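Local coordinates for maltose-binding protein MalE1 (Thermotoga maritima, PDB 6DTU), which binds malto-oligosaccharides, here maltotetraose, in the cleft of a periplasmic binding protein fold and probably serves their uptake across the membrane, at residues 104-109 / 299-304; 126-131 / 196-201. One frame throughout, in Å; residues are numbered along the deposited sequence.

Contact 1: residues 104-109 / 299-304; sequences IPYAME and DPRLPS. With GLC (alpha-D-glucopyranose), chain C; GLC (alpha-D-glucopyranose), chain B.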
loop_
_atom_site.group_PDB
_atom_site.type_symbol
_atom_site.label_atom_id
_atom_site.label_comp_id
_atom_site.label_asym_id
_atom_site.label_seq_id
_atom_site.Cartn_x
_atom_site.Cartn_y
_atom_site.Cartn_z
ATOM N N ILE A 104 -14.390 -2.978 6.532
ATOM C CA ILE A 104 -14.301 -1.836 7.438
ATOM C C ILE A 104 -12.917 -1.229 7.290
ATOM O O ILE A 104 -11.909 -1.849 7.707
ATOM C CB ILE A 104 -14.627 -2.232 8.886
ATOM C CG1 ILE A 104 -16.060 -2.784 8.989
ATOM C CG2 ILE A 104 -14.523 -1.010 9.803
ATOM C CD1 ILE A 104 -16.680 -2.702 10.368
ATOM N N PRO A 105 -12.785 -0.035 6.715
ATOM C CA PRO A 105 -11.471 0.588 6.525
ATOM C C PRO A 105 -10.960 1.194 7.821
ATOM O O PRO A 105 -11.713 1.774 8.612
ATOM C CB PRO A 105 -11.765 1.704 5.518
ATOM C CG PRO A 105 -13.201 2.080 5.837
ATOM C CD PRO A 105 -13.888 0.820 6.236
ATOM N N TYR A 106 -9.661 1.060 8.048
ATOM C CA TYR A 106 -9.067 1.709 9.207
ATOM C C TYR A 106 -8.114 2.843 8.852
ATOM O O TYR A 106 -7.850 3.692 9.711
ATOM C CB TYR A 106 -8.397 0.686 10.147
ATOM C CG TYR A 106 -7.020 0.170 9.749
ATOM C CD1 TYR A 106 -5.868 0.848 10.109
ATOM C CD2 TYR A 106 -6.880 -1.047 9.094
ATOM C CE1 TYR A 106 -4.625 0.368 9.757
ATOM C CE2 TYR A 106 -5.641 -1.532 8.749
ATOM C CZ TYR A 106 -4.524 -0.823 9.098
ATOM O OH TYR A 106 -3.280 -1.321 8.759
ATOM N N ALA A 107 -7.606 2.896 7.627
ATOM C CA ALA A 107 -6.659 3.944 7.267
ATOM C C ALA A 107 -6.506 4.004 5.761
ATOM O O ALA A 107 -6.735 3.014 5.057
ATOM C CB ALA A 107 -5.273 3.685 7.872
ATOM N N MET A 108 -6.108 5.168 5.273
ATOM C CA MET A 108 -5.572 5.290 3.923
ATOM C C MET A 108 -4.075 5.575 3.995
ATOM O O MET A 108 -3.506 5.787 5.072
ATOM C CB MET A 108 -6.312 6.349 3.095
ATOM C CG MET A 108 -6.088 7.748 3.585
ATOM S SD MET A 108 -6.801 9.005 2.492
ATOM C CE MET A 108 -5.411 9.357 1.411
ATOM N N GLU A 109 -3.431 5.559 2.831
ATOM C CA GLU A 109 -1.978 5.640 2.814
ATOM C C GLU A 109 -1.509 5.964 1.405
ATOM O O GLU A 109 -2.232 5.757 0.423
ATOM C CB GLU A 109 -1.352 4.307 3.247
ATOM C CG GLU A 109 -1.708 3.177 2.274
ATOM C CD GLU A 109 -1.462 1.798 2.826
ATOM O OE1 GLU A 109 -1.197 1.666 4.034
ATOM O OE2 GLU A 109 -1.525 0.846 2.029
ATOM N N ASP A 299 -0.222 1.126 14.533
ATOM C CA ASP A 299 0.079 0.976 13.108
ATOM C C ASP A 299 -0.263 2.306 12.448
ATOM O O ASP A 299 -1.314 2.439 11.805
ATOM C CB ASP A 299 -0.760 -0.170 12.521
ATOM C CG ASP A 299 -0.585 -0.353 11.032
ATOM O OD1 ASP A 299 0.343 0.236 10.450
ATOM O OD2 ASP A 299 -1.390 -1.114 10.435
ATOM N N PRO A 300 0.593 3.312 12.581
ATOM C CA PRO A 300 0.191 4.688 12.225
ATOM C C PRO A 300 0.214 4.980 10.731
ATOM O O PRO A 300 1.279 5.114 10.113
ATOM C CB PRO A 300 1.184 5.562 13.006
ATOM C CG PRO A 300 2.397 4.716 13.148
ATOM C CD PRO A 300 1.897 3.294 13.294
ATOM N N ARG A 301 -0.983 5.117 10.154
ATOM C CA ARG A 301 -1.162 5.550 8.766
ATOM C C ARG A 301 -2.058 6.798 8.753
ATOM O O ARG A 301 -1.846 7.692 9.585
ATOM C CB ARG A 301 -1.675 4.382 7.902
ATOM C CG ARG A 301 -0.827 3.130 8.122
ATOM C CD ARG A 301 -1.220 1.942 7.267
ATOM N NE ARG A 301 -0.640 0.698 7.791
ATOM C CZ ARG A 301 -0.368 -0.388 7.076
ATOM N NH1 ARG A 301 -0.571 -0.422 5.745
ATOM N NH2 ARG A 301 0.106 -1.459 7.717
ATOM N N LEU A 302 -3.059 6.886 7.861
ATOM C CA LEU A 302 -3.950 8.051 7.815
ATOM C C LEU A 302 -5.362 7.584 8.174
ATOM O O LEU A 302 -6.067 7.049 7.308
ATOM C CB LEU A 302 -3.925 8.701 6.420
ATOM C CG LEU A 302 -2.559 9.180 5.900
ATOM C CD1 LEU A 302 -2.623 9.702 4.475
ATOM C CD2 LEU A 302 -1.965 10.228 6.792
ATOM N N PRO A 303 -5.832 7.772 9.418
ATOM C CA PRO A 303 -7.086 7.119 9.848
ATOM C C PRO A 303 -8.299 7.422 8.980
ATOM O O PRO A 303 -8.513 8.556 8.559
ATOM C CB PRO A 303 -7.268 7.609 11.289
ATOM C CG PRO A 303 -5.828 7.796 11.769
ATOM C CD PRO A 303 -5.095 8.350 10.557
ATOM N N SER A 304 -9.088 6.376 8.709
ATOM C CA SER A 304 -10.311 6.492 7.916
ATOM C C SER A 304 -11.537 6.870 8.723
ATOM O O SER A 304 -12.532 7.306 8.134
ATOM C CB SER A 304 -10.578 5.214 7.119
ATOM O OG SER A 304 -9.583 5.025 6.131
HETATM C C1 GLC C . 3.367 -4.404 5.467
HETATM C C2 GLC C . 2.210 -3.492 5.375
HETATM C C3 GLC C . 1.631 -3.468 4.019
HETATM C C4 GLC C . 2.653 -3.090 3.004
HETATM C C5 GLC C . 3.822 -4.111 3.016
HETATM C C6 GLC C . 4.919 -3.729 2.235
HETATM O O1 GLC C . 2.955 -5.719 5.271
HETATM O O2 GLC C . 1.222 -3.959 6.350
HETATM O O3 GLC C . 0.532 -2.486 4.049
HETATM O O4 GLC C . 2.052 -3.083 1.682
HETATM O O5 GLC C . 4.357 -4.085 4.456
HETATM O O6 GLC C . 5.860 -4.807 2.210
HETATM C C1 GLC B . 2.243 -1.859 1.034
HETATM C C2 GLC B . 0.926 -1.345 0.581
HETATM C C3 GLC B . 0.252 -2.307 -0.286
HETATM C C4 GLC B . 1.100 -2.647 -1.495
HETATM C C5 GLC B . 2.514 -3.155 -1.081
HETATM C C6 GLC B . 3.420 -3.241 -2.189
HETATM O O2 GLC B . 0.100 -1.184 1.772
HETATM O O3 GLC B . -1.000 -1.734 -0.819
HETATM O O4 GLC B . 0.479 -3.749 -2.245
HETATM O O5 GLC B . 3.085 -2.102 -0.140
HETATM O O6 GLC B . 4.553 -3.993 -1.786
#
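Asp299 OD2 takes the hydroxyl of Tyr106 in a short hydrogen bond, OH to OD2 2.5 Å, on its syn side but 30° out of the carboxylate plane. The other oxygen of this carboxylate is gripped side-on: Arg301 NE lies 2.9 Å from Asp299 OD1 and NH2 donates to the same oxygen, which sits close to the guanidinium plane. Asp299 thereby fixes the rotation of the arginine, whose extended chain runs alongside Glu109. Arg301 NH1 meets Glu109 OE1 at 2.8 Å through the syn lone pair, the two flat groups being nearly coplanar, 14° apart. While both carboxylates hold edges of the guanidinium, Tyr106 OH sits over one face, near the rim. Arg301 NH1 also donates to O3 of the chain C glucose at 2.9 Å, and NH2 to O2 of the same ring. Glu109, with CG between its backbone N and carbonyl carbon (chi1 63°), sends OE2 to O2 of the chain B glucose at 2.6 Å, and Gln264 also binds OE2. With an alanine in place of Arg301, the chain C glucose would probably lose two hydrogen bonds, and the Asp299 and Glu109 carboxylates their shared counter-charge. Behind the polar cluster, Met108 N to Leu302 O (2.8 Å) and Leu302 N to Met108 O make an antiparallel hydrogen-bonded pair, and Ser304 N reaches Tyr106 O at 3.1 Å from above the carbonyl plane. On the face bearing Met108 and Leu302, CG of Met108 rests on CB of Leu302 at 3.7 Å, with helix 316-326 against them. Opposite Gln264, Tyr106 and Ala107 form a classic beta bulge. Through Glu109 and Arg301 this salt-bridge network lines the maltotetraose pocket in the cleft of the periplasmic binding protein fold.

Contact 2: residues 126-131 / 196-201; sequences TMDELI and LKRLVD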
loop_
_atom_site.group_PDB
_atom_site.type_symbol
_atom_site.label_atom_id
_atom_site.label_comp_id
_atom_site.label_asym_id
_atom_site.label_seq_id
_atom_site.Cartn_x
_atom_site.Cartn_y
_atom_site.Cartn_z
ATOM N N THR A 126 13.420 18.481 -5.799
ATOM C CA THR A 126 13.330 17.910 -7.133
ATOM C C THR A 126 14.107 16.607 -7.182
ATOM O O THR A 126 14.955 16.332 -6.329
ATOM C CB THR A 126 13.886 18.853 -8.200
ATOM O OG1 THR A 126 15.301 18.977 -8.023
ATOM C CG2 THR A 126 13.248 20.218 -8.094
ATOM N N MET A 127 13.769 15.787 -8.181
ATOM C CA MET A 127 14.498 14.541 -8.403
ATOM C C MET A 127 15.938 14.821 -8.813
ATOM O O MET A 127 16.845 14.068 -8.447
ATOM C CB MET A 127 13.767 13.673 -9.432
ATOM C CG MET A 127 12.495 12.955 -8.903
ATOM S SD MET A 127 12.780 11.812 -7.513
ATOM C CE MET A 127 13.916 10.604 -8.218
ATOM N N ASP A 128 16.170 15.907 -9.548
ATOM C CA ASP A 128 17.541 16.297 -9.869
ATOM C C ASP A 128 18.342 16.572 -8.605
ATOM O O ASP A 128 19.505 16.162 -8.492
ATOM C CB ASP A 128 17.565 17.514 -10.798
ATOM C CG ASP A 128 17.206 17.164 -12.238
ATOM O OD1 ASP A 128 17.460 16.020 -12.656
ATOM O OD2 ASP A 128 16.734 18.047 -12.976
ATOM N N GLU A 129 17.726 17.252 -7.634
ATOM C CA GLU A 129 18.383 17.485 -6.353
ATOM C C GLU A 129 18.547 16.183 -5.578
ATOM O O GLU A 129 19.600 15.940 -4.977
ATOM C CB GLU A 129 17.552 18.486 -5.553
ATOM C CG GLU A 129 18.232 19.122 -4.359
ATOM C CD GLU A 129 17.242 19.843 -3.457
ATOM O OE1 GLU A 129 16.136 20.177 -3.940
ATOM O OE2 GLU A 129 17.567 20.074 -2.270
ATOM N N LEU A 130 17.528 15.318 -5.604
ATOM C CA LEU A 130 17.650 14.040 -4.916
ATOM C C LEU A 130 18.792 13.217 -5.497
ATOM O O LEU A 130 19.579 12.623 -4.751
ATOM C CB LEU A 130 16.312 13.281 -4.939
ATOM C CG LEU A 130 16.260 11.876 -4.313
ATOM C CD1 LEU A 130 14.875 11.579 -3.771
ATOM C CD2 LEU A 130 16.653 10.768 -5.300
ATOM N N ILE A 131 18.933 13.214 -6.825
ATOM C CA ILE A 131 20.006 12.452 -7.461
ATOM C C ILE A 131 21.376 12.954 -7.017
ATOM O O ILE A 131 22.268 12.158 -6.709
ATOM C CB ILE A 131 19.852 12.463 -8.992
ATOM C CG1 ILE A 131 18.641 11.623 -9.390
ATOM C CG2 ILE A 131 21.120 11.951 -9.652
ATOM C CD1 ILE A 131 18.192 11.836 -10.822
ATOM N N LEU A 196 13.146 5.815 -13.924
ATOM C CA LEU A 196 13.668 4.689 -13.154
ATOM C C LEU A 196 14.970 4.186 -13.754
ATOM O O LEU A 196 15.947 3.953 -13.030
ATOM C CB LEU A 196 12.636 3.555 -13.108
ATOM C CG LEU A 196 13.135 2.199 -12.591
ATOM C CD1 LEU A 196 13.590 2.353 -11.146
ATOM C CD2 LEU A 196 12.049 1.158 -12.734
ATOM N N LYS A 197 15.018 4.056 -15.080
ATOM C CA LYS A 197 16.240 3.555 -15.701
ATOM C C LYS A 197 17.400 4.525 -15.508
ATOM O O LYS A 197 18.538 4.098 -15.279
ATOM C CB LYS A 197 16.016 3.235 -17.180
ATOM C CG LYS A 197 17.229 2.560 -17.800
ATOM C CD LYS A 197 16.964 1.964 -19.164
ATOM C CE LYS A 197 18.133 1.074 -19.549
ATOM N NZ LYS A 197 17.959 -0.301 -18.984
ATOM N N ARG A 198 17.120 5.832 -15.542
ATOM C CA ARG A 198 18.153 6.821 -15.255
ATOM C C ARG A 198 18.730 6.624 -13.856
ATOM O O ARG A 198 19.948 6.648 -13.668
ATOM C CB ARG A 198 17.578 8.231 -15.411
ATOM C CG ARG A 198 18.605 9.334 -15.164
ATOM C CD ARG A 198 17.961 10.713 -15.087
ATOM N NE ARG A 198 18.869 11.706 -14.518
ATOM C CZ ARG A 198 18.482 12.907 -14.097
ATOM N NH1 ARG A 198 17.204 13.251 -14.167
ATOM N NH2 ARG A 198 19.364 13.760 -13.584
ATOM N N LEU A 199 17.868 6.387 -12.865
ATOM C CA LEU A 199 18.345 6.157 -11.504
ATOM C C LEU A 199 19.271 4.944 -11.425
ATOM O O LEU A 199 20.286 4.968 -10.713
ATOM C CB LEU A 199 17.153 5.963 -10.566
ATOM C CG LEU A 199 16.132 7.088 -10.413
ATOM C CD1 LEU A 199 15.130 6.698 -9.340
ATOM C CD2 LEU A 199 16.815 8.413 -10.079
ATOM N N VAL A 200 18.937 3.874 -12.150
ATOM C CA VAL A 200 19.792 2.694 -12.177
ATOM C C VAL A 200 21.077 2.993 -12.936
ATOM O O VAL A 200 22.178 2.660 -12.475
ATOM C CB VAL A 200 19.027 1.513 -12.807
ATOM C CG1 VAL A 200 19.933 0.295 -12.931
ATOM C CG2 VAL A 200 17.792 1.184 -11.970
ATOM N N ASP A 201 20.954 3.634 -14.104
ATOM C CA ASP A 201 22.118 3.905 -14.946
ATOM C C ASP A 201 23.095 4.832 -14.251
ATOM O O ASP A 201 24.312 4.702 -14.419
ATOM C CB ASP A 201 21.695 4.544 -16.269
ATOM C CG ASP A 201 21.029 3.569 -17.218
ATOM O OD1 ASP A 201 21.091 2.339 -16.984
ATOM O OD2 ASP A 201 20.474 4.045 -18.232
#
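Arg198 reaches from helix 187-201 to the first turn of helix 127-140, its CB directed toward that neighbour. CG stands anti to the backbone N (chi1 -178°), and the chain stays extended through CD to NE, which carries the guanidinium to the neighbouring helix. Arg198 NE passes 3.8 Å from CD1 of Ile131 and is also tied to Glu202 by a salt bridge. At Arg198 CZ the same methyl, Ile131 CD1, lies 3.5 Å away, seated over the centre of one guanidinium face. The two terminal nitrogens then close end-on upon a single oxygen: Arg198 NH2 is 3.1 Å and Arg198 NH1 3.2 Å from Asp128 OD1, which lies in the guanidinium plane and is met nearly along its C-O axis. The carboxylate itself is turned 59° from that plane, so one oxygen does the bridging. Over 127-131 and 196-201 the helices run nearly parallel, 18° apart, with axes 12.1 Å apart at closest, a pair packed beside the four-stranded sheet of this periplasmic binding protein fold. Beneath the arginine the packing is apolar. CD2 of Leu199 is the contact point, with Ile131 CG1 3.8 Å away and Met127 CE at 4.1 Å; the methionine, bent at both chi2 and chi3, crosses Leu199 at about a right angle. Phe161 of helix 155-164 touches both Met127 and Leu199, while Phe148 of strand 146-149 lies against Leu199.

How the contacts relate
Contact 1 lies deep in the protein and contact 2 nearer its surface, on opposite sides of the chain's centre, with about 18 Å between their nearest atoms. They share no helix or strand: the first pairs two strands of the larger mixed sheet, the second packs two helices beside the four-stranded sheet that contains strand 146-149. Along the chain, contact 2 is nested inside the loop closed by contact 1. Each centres on an arginine, yet in 104-109 / 299-304 its charge joins a buried network that also binds sugar, whereas in 126-131 / 196-201 it forms a partly exposed bridge over apolar packing.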